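Local structure of prolyl endopeptidase (Myxococcus xanthus, 2BKL) at residues F381-T393 with W403-V417. The protein probably hydrolyses oligopeptides as a serine endopeptidase, cutting after proline and much less readily after alanine. Sequence-based numbering, arbitrary orientation.
Sequences FTSFTTPRQIYKT and WAKVDVPMNPEQYQV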
ATOM      1  N   PHE A 381      -5.133   2.005  17.152  1.00 10.35           N
ATOM      2  CA  PHE A 381      -5.421   3.422  17.011  1.00  9.92           C
ATOM      3  C   PHE A 381      -4.146   4.240  16.865  1.00  9.98           C
ATOM      4  O   PHE A 381      -3.177   4.033  17.591  1.00 10.21           O
ATOM      5  CB  PHE A 381      -6.216   3.914  18.207  1.00 10.87           C
ATOM      6  CG  PHE A 381      -6.513   5.375  18.151  1.00  9.54           C
ATOM      7  CD1 PHE A 381      -7.613   5.831  17.442  1.00 10.96           C
ATOM      8  CD2 PHE A 381      -5.694   6.278  18.796  1.00 11.37           C
ATOM      9  CE1 PHE A 381      -7.887   7.159  17.361  1.00 10.34           C
ATOM     10  CE2 PHE A 381      -5.944   7.607  18.715  1.00 12.03           C
ATOM     11  CZ  PHE A 381      -7.044   8.064  18.010  1.00 10.28           C
ATOM     12  N   THR A 382      -4.123   5.148  15.904  1.00 10.90           N
ATOM     13  CA  THR A 382      -3.009   6.087  15.737  1.00 10.18           C
ATOM     14  C   THR A 382      -3.597   7.449  15.437  1.00  8.76           C
ATOM     15  O   THR A 382      -4.743   7.588  15.077  1.00  9.69           O
ATOM     16  CB  THR A 382      -2.035   5.738  14.577  1.00 13.43           C
ATOM     17  OG1 THR A 382      -2.777   5.666  13.326  1.00 15.39           O
ATOM     18  CG2 THR A 382      -1.448   4.370  14.730  1.00 17.03           C
ATOM     19  N   SER A 383      -2.762   8.467  15.514  1.00  8.66           N
ATOM     20  CA  SER A 383      -3.096   9.769  14.924  1.00 10.77           C
ATOM     21  C   SER A 383      -1.813  10.360  14.406  1.00  9.41           C
ATOM     22  O   SER A 383      -0.743   9.798  14.581  1.00  9.47           O
ATOM     23  CB  SER A 383      -3.761  10.727  15.941  1.00 10.87           C
ATOM     24  OG  SER A 383      -2.818  11.391  16.770  1.00 15.12           O
ATOM     25  N   PHE A 384      -1.904  11.487  13.712  1.00  8.97           N
ATOM     26  CA  PHE A 384      -0.704  12.115  13.184  1.00 11.81           C
ATOM     27  C   PHE A 384       0.297  12.470  14.282  1.00 14.14           C
ATOM     28  O   PHE A 384       1.495  12.591  13.992  1.00 16.67           O
ATOM     29  CB  PHE A 384      -1.028  13.376  12.356  1.00 11.23           C
ATOM     30  CG  PHE A 384      -1.594  13.085  11.001  1.00 11.92           C
ATOM     31  CD1 PHE A 384      -0.814  12.542   9.989  1.00 13.04           C
ATOM     32  CD2 PHE A 384      -2.920  13.354  10.729  1.00 11.81           C
ATOM     33  CE1 PHE A 384      -1.385  12.272   8.732  1.00 12.75           C
ATOM     34  CE2 PHE A 384      -3.490  13.081   9.503  1.00 13.13           C
ATOM     35  CZ  PHE A 384      -2.728  12.539   8.501  1.00 12.84           C
ATOM     36  N   THR A 385      -0.199  12.647  15.507  1.00 14.85           N
ATOM     37  CA  THR A 385       0.634  12.941  16.679  1.00 17.89           C
ATOM     38  C   THR A 385       0.609  11.876  17.810  1.00 19.32           C
ATOM     39  O   THR A 385       1.183  12.098  18.885  1.00 22.39           O
ATOM     40  CB  THR A 385       0.204  14.304  17.256  1.00 20.11           C
ATOM     41  OG1 THR A 385      -1.126  14.222  17.765  1.00 22.94           O
ATOM     42  CG2 THR A 385       0.119  15.358  16.172  1.00 22.53           C
ATOM     43  N   THR A 386      -0.020  10.729  17.562  1.00 16.02           N
ATOM     44  CA  THR A 386      -0.218   9.647  18.557  1.00 18.11           C
ATOM     45  C   THR A 386       0.388   8.356  18.020  1.00 15.26           C
ATOM     46  O   THR A 386      -0.172   7.746  17.107  1.00 15.50           O
ATOM     47  CB  THR A 386      -1.738   9.360  18.818  1.00 17.20           C
ATOM     48  OG1 THR A 386      -2.387  10.502  19.363  1.00 25.07           O
ATOM     49  CG2 THR A 386      -1.927   8.303  19.906  1.00 22.79           C
ATOM     50  N   PRO A 387       1.499   7.899  18.583  1.00 13.97           N
ATOM     51  CA  PRO A 387       2.027   6.580  18.220  1.00 11.92           C
ATOM     52  C   PRO A 387       1.019   5.435  18.424  1.00 11.53           C
ATOM     53  O   PRO A 387       0.118   5.582  19.247  1.00 11.48           O
ATOM     54  CB  PRO A 387       3.254   6.432  19.155  1.00 12.66           C
ATOM     55  CG  PRO A 387       3.641   7.804  19.461  1.00 14.89           C
ATOM     56  CD  PRO A 387       2.372   8.580  19.553  1.00 13.74           C
ATOM     57  N   ARG A 388       1.187   4.317  17.713  1.00 12.31           N
ATOM     58  CA  ARG A 388       0.243   3.204  17.743  1.00 15.11           C
ATOM     59  C   ARG A 388      -0.089   2.756  19.141  1.00 11.73           C
ATOM     60  O   ARG A 388       0.779   2.517  19.961  1.00 11.79           O
ATOM     61  CB  ARG A 388       0.792   1.977  16.985  1.00 19.11           C
ATOM     62  CG  ARG A 388       0.634   2.025  15.493  1.00 25.25           C
ATOM     63  CD  ARG A 388       1.523   1.025  14.754  1.00 25.98           C
ATOM     64  NE  ARG A 388       1.425  -0.345  15.258  1.00 29.34           N
ATOM     65  CZ  ARG A 388       0.666  -1.308  14.715  1.00 29.34           C
ATOM     66  NH1 ARG A 388      -0.065  -1.075  13.629  1.00 30.43           N
ATOM     67  NH2 ARG A 388       0.651  -2.528  15.258  1.00 28.29           N
ATOM     68  N   GLN A 389      -1.382   2.631  19.380  1.00  9.84           N
ATOM     69  CA  GLN A 389      -1.927   2.049  20.581  1.00 11.16           C
ATOM     70  C   GLN A 389      -2.790   0.884  20.161  1.00 10.95           C
ATOM     71  O   GLN A 389      -3.533   0.993  19.203  1.00 14.55           O
ATOM     72  CB  GLN A 389      -2.806   3.055  21.273  1.00 11.71           C
ATOM     73  CG  GLN A 389      -2.026   4.284  21.775  1.00 12.90           C
ATOM     74  CD  GLN A 389      -2.896   5.373  22.356  1.00 16.03           C
ATOM     75  OE1 GLN A 389      -4.124   5.343  22.250  1.00 19.88           O
ATOM     76  NE2 GLN A 389      -2.251   6.377  22.931  1.00 19.52           N
ATOM     77  N   ILE A 390      -2.729  -0.217  20.878  1.00  7.51           N
ATOM     78  CA  ILE A 390      -3.607  -1.339  20.660  1.00  7.74           C
ATOM     79  C   ILE A 390      -4.507  -1.517  21.850  1.00  7.61           C
ATOM     80  O   ILE A 390      -4.048  -1.527  22.976  1.00  7.30           O
ATOM     81  CB  ILE A 390      -2.814  -2.622  20.424  1.00  8.64           C
ATOM     82  CG1 ILE A 390      -1.876  -2.467  19.230  1.00  9.90           C
ATOM     83  CG2 ILE A 390      -3.774  -3.803  20.256  1.00  9.73           C
ATOM     84  CD1 ILE A 390      -0.961  -3.651  19.078  1.00 11.23           C
ATOM     85  N   TYR A 391      -5.798  -1.649  21.584  1.00  7.95           N
ATOM     86  CA  TYR A 391      -6.805  -1.895  22.599  1.00  8.71           C
ATOM     87  C   TYR A 391      -7.333  -3.309  22.489  1.00  9.66           C
ATOM     88  O   TYR A 391      -7.556  -3.826  21.389  1.00  9.34           O
ATOM     89  CB  TYR A 391      -7.955  -0.876  22.471  1.00  9.02           C
ATOM     90  CG  TYR A 391      -7.500   0.492  22.891  1.00 10.93           C
ATOM     91  CD1 TYR A 391      -6.848   1.318  21.996  1.00  9.77           C
ATOM     92  CD2 TYR A 391      -7.697   0.943  24.169  1.00 11.13           C
ATOM     93  CE1 TYR A 391      -6.379   2.531  22.367  1.00 13.80           C
ATOM     94  CE2 TYR A 391      -7.244   2.207  24.565  1.00 13.37           C
ATOM     95  CZ  TYR A 391      -6.580   2.980  23.641  1.00 10.27           C
ATOM     96  OH  TYR A 391      -6.126   4.238  23.977  1.00 15.19           O
ATOM     97  N   LYS A 392      -7.536  -3.930  23.643  1.00  9.01           N
ATOM     98  CA  LYS A 392      -8.165  -5.231  23.728  1.00 10.51           C
ATOM     99  C   LYS A 392      -9.584  -4.981  24.219  1.00 10.89           C
ATOM    100  O   LYS A 392      -9.802  -4.331  25.245  1.00 10.95           O
ATOM    101  CB  LYS A 392      -7.402  -6.141  24.686  1.00 11.57           C
ATOM    102  CG  LYS A 392      -8.030  -7.522  24.874  1.00 14.68           C
ATOM    103  CD  LYS A 392      -7.188  -8.394  25.807  1.00 17.44           C
ATOM    104  CE  LYS A 392      -7.978  -9.524  26.398  1.00 20.76           C
ATOM    105  NZ  LYS A 392      -7.257 -10.153  27.533  1.00 23.28           N
ATOM    106  N   THR A 393     -10.557  -5.493  23.476  1.00  9.20           N
ATOM    107  CA  THR A 393     -11.951  -5.246  23.779  1.00  9.86           C
ATOM    108  C   THR A 393     -12.715  -6.554  23.871  1.00  9.88           C
ATOM    109  O   THR A 393     -12.322  -7.551  23.283  1.00 11.91           O
ATOM    110  CB  THR A 393     -12.613  -4.339  22.714  1.00 12.55           C
ATOM    111  OG1 THR A 393     -12.880  -5.094  21.512  1.00 13.76           O
ATOM    112  CG2 THR A 393     -11.711  -3.227  22.237  1.00 15.34           C
ATOM    113  N   TRP A 403      -3.805  -2.254  25.636  1.00 12.01           N
ATOM    114  CA  TRP A 403      -3.027  -3.467  25.626  1.00 11.55           C
ATOM    115  C   TRP A 403      -1.549  -3.192  25.324  1.00 12.69           C
ATOM    116  O   TRP A 403      -0.682  -3.857  25.874  1.00 15.37           O
ATOM    117  CB  TRP A 403      -3.625  -4.433  24.610  1.00 12.30           C
ATOM    118  CG  TRP A 403      -3.035  -5.818  24.569  1.00 12.27           C
ATOM    119  CD1 TRP A 403      -3.304  -6.843  25.433  1.00 13.84           C
ATOM    120  CD2 TRP A 403      -2.147  -6.349  23.590  1.00 12.63           C
ATOM    121  NE1 TRP A 403      -2.613  -7.969  25.062  1.00 15.13           N
ATOM    122  CE2 TRP A 403      -1.884  -7.693  23.939  1.00 14.80           C
ATOM    123  CE3 TRP A 403      -1.502  -5.814  22.467  1.00 12.00           C
ATOM    124  CZ2 TRP A 403      -1.038  -8.511  23.190  1.00 15.15           C
ATOM    125  CZ3 TRP A 403      -0.676  -6.630  21.717  1.00 13.80           C
ATOM    126  CH2 TRP A 403      -0.442  -7.966  22.088  1.00 15.07           C
ATOM    127  N   ALA A 404      -1.274  -2.278  24.394  1.00 10.17           N
ATOM    128  CA  ALA A 404       0.093  -1.890  24.061  1.00 11.65           C
ATOM    129  C   ALA A 404       0.106  -0.470  23.569  1.00 11.36           C
ATOM    130  O   ALA A 404      -0.861  -0.005  23.022  1.00 10.99           O
ATOM    131  CB  ALA A 404       0.666  -2.817  22.985  1.00 10.96           C
ATOM    132  N   LYS A 405       1.226   0.218  23.783  1.00 11.06           N
ATOM    133  CA  LYS A 405       1.430   1.576  23.316  1.00 13.22           C
ATOM    134  C   LYS A 405       2.895   1.723  22.971  1.00 12.10           C
ATOM    135  O   LYS A 405       3.744   1.314  23.761  1.00 14.57           O
ATOM    136  CB  LYS A 405       1.043   2.541  24.449  1.00 16.37           C
ATOM    137  CG  LYS A 405       1.276   4.005  24.201  1.00 20.60           C
ATOM    138  CD  LYS A 405       0.605   4.876  25.286  1.00 23.07           C
ATOM    139  CE  LYS A 405       1.384   4.888  26.603  1.00 24.83           C
ATOM    140  NZ  LYS A 405       2.203   6.145  26.809  1.00 28.01           N
ATOM    141  N   VAL A 406       3.198   2.275  21.797  1.00 10.76           N
ATOM    142  CA  VAL A 406       4.587   2.578  21.414  1.00 11.40           C
ATOM    143  C   VAL A 406       5.045   3.865  22.084  1.00 12.36           C
ATOM    144  O   VAL A 406       4.423   4.917  21.924  1.00 14.49           O
ATOM    145  CB  VAL A 406       4.743   2.715  19.885  1.00 12.43           C
ATOM    146  CG1 VAL A 406       6.187   2.938  19.553  1.00 14.69           C
ATOM    147  CG2 VAL A 406       4.242   1.463  19.172  1.00 12.76           C
ATOM    148  N   ASP A 407       6.115   3.771  22.864  1.00 12.97           N
ATOM    149  CA  ASP A 407       6.703   4.933  23.500  1.00 16.90           C
ATOM    150  C   ASP A 407       7.675   5.571  22.494  1.00 15.90           C
ATOM    151  O   ASP A 407       8.546   4.893  21.928  1.00 17.76           O
ATOM    152  CB  ASP A 407       7.426   4.517  24.783  1.00 22.15           C
ATOM    153  CG  ASP A 407       6.458   4.254  25.932  1.00 23.82           C
ATOM    154  OD1 ASP A 407       5.866   3.155  25.987  1.00 31.86           O
ATOM    155  OD2 ASP A 407       6.212   5.103  26.820  1.00 33.09           O
ATOM    156  N   VAL A 408       7.492   6.858  22.248  1.00 15.97           N
ATOM    157  CA  VAL A 408       8.311   7.602  21.303  1.00 15.66           C
ATOM    158  C   VAL A 408       8.770   8.886  22.012  1.00 15.08           C
ATOM    159  O   VAL A 408       7.973   9.519  22.692  1.00 14.04           O
ATOM    160  CB  VAL A 408       7.470   7.950  20.039  1.00 17.33           C
ATOM    161  CG1 VAL A 408       8.259   8.790  19.065  1.00 18.51           C
ATOM    162  CG2 VAL A 408       6.997   6.695  19.328  1.00 19.34           C
ATOM    163  N   PRO A 409      10.044   9.262  21.894  1.00 14.11           N
ATOM    164  CA  PRO A 409      10.556  10.452  22.595  1.00 14.79           C
ATOM    165  C   PRO A 409      10.120  11.736  21.895  1.00 13.54           C
ATOM    166  O   PRO A 409      10.905  12.346  21.170  1.00 14.67           O
ATOM    167  CB  PRO A 409      12.070  10.258  22.553  1.00 14.82           C
ATOM    168  CG  PRO A 409      12.298   9.458  21.323  1.00 15.35           C
ATOM    169  CD  PRO A 409      11.112   8.547  21.186  1.00 14.28           C
ATOM    170  N   MET A 410       8.885  12.144  22.146  1.00 14.33           N
ATOM    171  CA  MET A 410       8.292  13.340  21.548  1.00 16.94           C
ATOM    172  C   MET A 410       7.226  13.849  22.493  1.00 16.80           C
ATOM    173  O   MET A 410       6.804  13.125  23.390  1.00 17.93           O
ATOM    174  CB  MET A 410       7.615  12.976  20.227  1.00 20.38           C
ATOM    175  CG  MET A 410       6.660  11.788  20.404  1.00 22.09           C
ATOM    176  SD  MET A 410       5.275  11.640  19.323  1.00 27.15           S
ATOM    177  CE  MET A 410       4.871  13.342  19.076  1.00 23.79           C
ATOM    178  N   ASN A 411       6.789  15.090  22.300  1.00 14.93           N
ATOM    179  CA  ASN A 411       5.715  15.675  23.105  1.00 16.80           C
ATOM    180  C   ASN A 411       4.549  16.036  22.208  1.00 16.30           C
ATOM    181  O   ASN A 411       4.595  17.059  21.525  1.00 15.74           O
ATOM    182  CB  ASN A 411       6.211  16.916  23.850  1.00 18.82           C
ATOM    183  CG  ASN A 411       5.114  17.569  24.703  1.00 19.56           C
ATOM    184  OD1 ASN A 411       3.958  17.117  24.742  1.00 22.52           O
ATOM    185  ND2 ASN A 411       5.482  18.646  25.398  1.00 25.85           N
ATOM    186  N   PRO A 412       3.514  15.193  22.184  1.00 16.58           N
ATOM    187  CA  PRO A 412       2.371  15.391  21.277  1.00 16.97           C
ATOM    188  C   PRO A 412       1.644  16.726  21.460  1.00 15.59           C
ATOM    189  O   PRO A 412       1.066  17.227  20.483  1.00 14.07           O
ATOM    190  CB  PRO A 412       1.432  14.226  21.618  1.00 17.79           C
ATOM    191  CG  PRO A 412       2.289  13.217  22.306  1.00 19.98           C
ATOM    192  CD  PRO A 412       3.358  13.966  23.000  1.00 18.08           C
ATOM    193  N   GLU A 413       1.686  17.301  22.660  1.00 14.00           N
ATOM    194  CA  GLU A 413       0.970  18.547  22.958  1.00 14.99           C
ATOM    195  C   GLU A 413       1.537  19.773  22.255  1.00 12.97           C
ATOM    196  O   GLU A 413       0.910  20.840  22.223  1.00 13.86           O
ATOM    197  CB  GLU A 413       0.962  18.796  24.476  1.00 19.69           C
ATOM    198  CG  GLU A 413       0.285  17.688  25.272  1.00 25.79           C
ATOM    199  CD  GLU A 413      -1.141  17.408  24.807  1.00 26.41           C
ATOM    200  OE1 GLU A 413      -1.987  18.337  24.887  1.00 31.45           O
ATOM    201  OE2 GLU A 413      -1.418  16.264  24.347  1.00 31.90           O
ATOM    202  N   GLN A 414       2.705  19.625  21.657  1.00 11.84           N
ATOM    203  CA  GLN A 414       3.289  20.706  20.877  1.00 11.86           C
ATOM    204  C   GLN A 414       2.660  20.849  19.488  1.00  9.60           C
ATOM    205  O   GLN A 414       2.912  21.833  18.822  1.00 10.06           O
ATOM    206  CB  GLN A 414       4.813  20.530  20.755  1.00 16.65           C
ATOM    207  CG  GLN A 414       5.535  20.938  22.070  1.00 20.74           C
ATOM    208  CD  GLN A 414       7.009  20.564  22.121  1.00 22.23           C
ATOM    209  OE1 GLN A 414       7.646  20.335  21.088  1.00 26.50           O
ATOM    210  NE2 GLN A 414       7.555  20.482  23.348  1.00 26.20           N
ATOM    211  N   TYR A 415       1.868  19.875  19.047  1.00  9.58           N
ATOM    212  CA  TYR A 415       1.387  19.825  17.664  1.00  9.32           C
ATOM    213  C   TYR A 415      -0.123  19.794  17.602  1.00  9.62           C
ATOM    214  O   TYR A 415      -0.810  19.434  18.575  1.00 10.19           O
ATOM    215  CB  TYR A 415       1.918  18.568  16.936  1.00  8.29           C
ATOM    216  CG  TYR A 415       3.372  18.329  17.155  1.00  9.32           C
ATOM    217  CD1 TYR A 415       4.315  19.108  16.548  1.00  8.91           C
ATOM    218  CD2 TYR A 415       3.806  17.354  18.020  1.00 10.59           C
ATOM    219  CE1 TYR A 415       5.670  18.918  16.777  1.00  9.94           C
ATOM    220  CE2 TYR A 415       5.158  17.154  18.262  1.00 11.13           C
ATOM    221  CZ  TYR A 415       6.075  17.944  17.657  1.00 10.62           C
ATOM    222  OH  TYR A 415       7.427  17.774  17.911  1.00 14.14           O
ATOM    223  N   GLN A 416      -0.643  20.210  16.457  1.00  9.67           N
ATOM    224  CA  GLN A 416      -2.067  20.057  16.213  1.00 11.99           C
ATOM    225  C   GLN A 416      -2.308  19.590  14.813  1.00  9.09           C
ATOM    226  O   GLN A 416      -1.457  19.726  13.917  1.00  9.52           O
ATOM    227  CB  GLN A 416      -2.840  21.325  16.476  1.00 14.38           C
ATOM    228  CG  GLN A 416      -2.508  22.449  15.555  1.00 15.42           C
ATOM    229  CD  GLN A 416      -3.252  23.738  15.878  1.00 17.26           C
ATOM    230  OE1 GLN A 416      -2.641  24.784  16.003  1.00 22.09           O
ATOM    231  NE2 GLN A 416      -4.575  23.656  16.000  1.00 23.58           N
ATOM    232  N   VAL A 417      -3.491  19.036  14.637  1.00  9.77           N
ATOM    233  CA  VAL A 417      -3.950  18.486  13.373  1.00  9.02           C
ATOM    234  C   VAL A 417      -5.256  19.171  13.044  1.00  8.01           C
ATOM    235  O   VAL A 417      -6.168  19.226  13.886  1.00  8.95           O
ATOM    236  CB  VAL A 417      -4.241  16.975  13.467  1.00  9.73           C
ATOM    237  CG1 VAL A 417      -4.714  16.416  12.125  1.00 11.35           C
ATOM    238  CG2 VAL A 417      -3.016  16.208  14.005  1.00 12.85           C
TER
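A classic beta bulge marks the antiparallel hairpin of strands 386-394 and 400-405, where W403 and A404 both face I390. I390 O accepts from W403 N (2.8 Å), in the carbonyl plane, and from A404 N (3.2 Å). I390 N returns a bond to A404 O, and V406 N reaches R388 O (3.0 Å) almost straight along its C=O. The W403 indole lies alongside I390, and I390 CG2 touches W403 CE3 at 3.8 Å; the tryptophan's CG is anti to its backbone N (chi1 -173°), which swings the ring beside the isoleucine, and Y378 meets it edge-to-face. At the non-hydrogen-bonded pair, Q389 and K405 run side by side, while Q389 OE1 accepts from Y391 OH (2.9 Å) from above the amide plane. Shortening Q389 to an alanine would probably leave the Y391 hydroxyl without this acceptor and the K405 methylenes less covered. Beyond the strands, V406, V408 and M410 line the P387 ring, V408 CG2 meeting P387 CG at 3.5 Å. T385 CG2 slides past Y415 CB and V417 CG2, touching both; T385 O, buried under P412 CB (3.5 Å) and M410 CE, has no hydrogen-bond partner. F384 crosses V417. The chain thus leaves the outermost strand of a four-stranded propeller blade and enters strand 415-423, an edge of the alpha/beta-hydrolase sheet, an interdomain passage characteristic of the prolyl oligopeptidase fold.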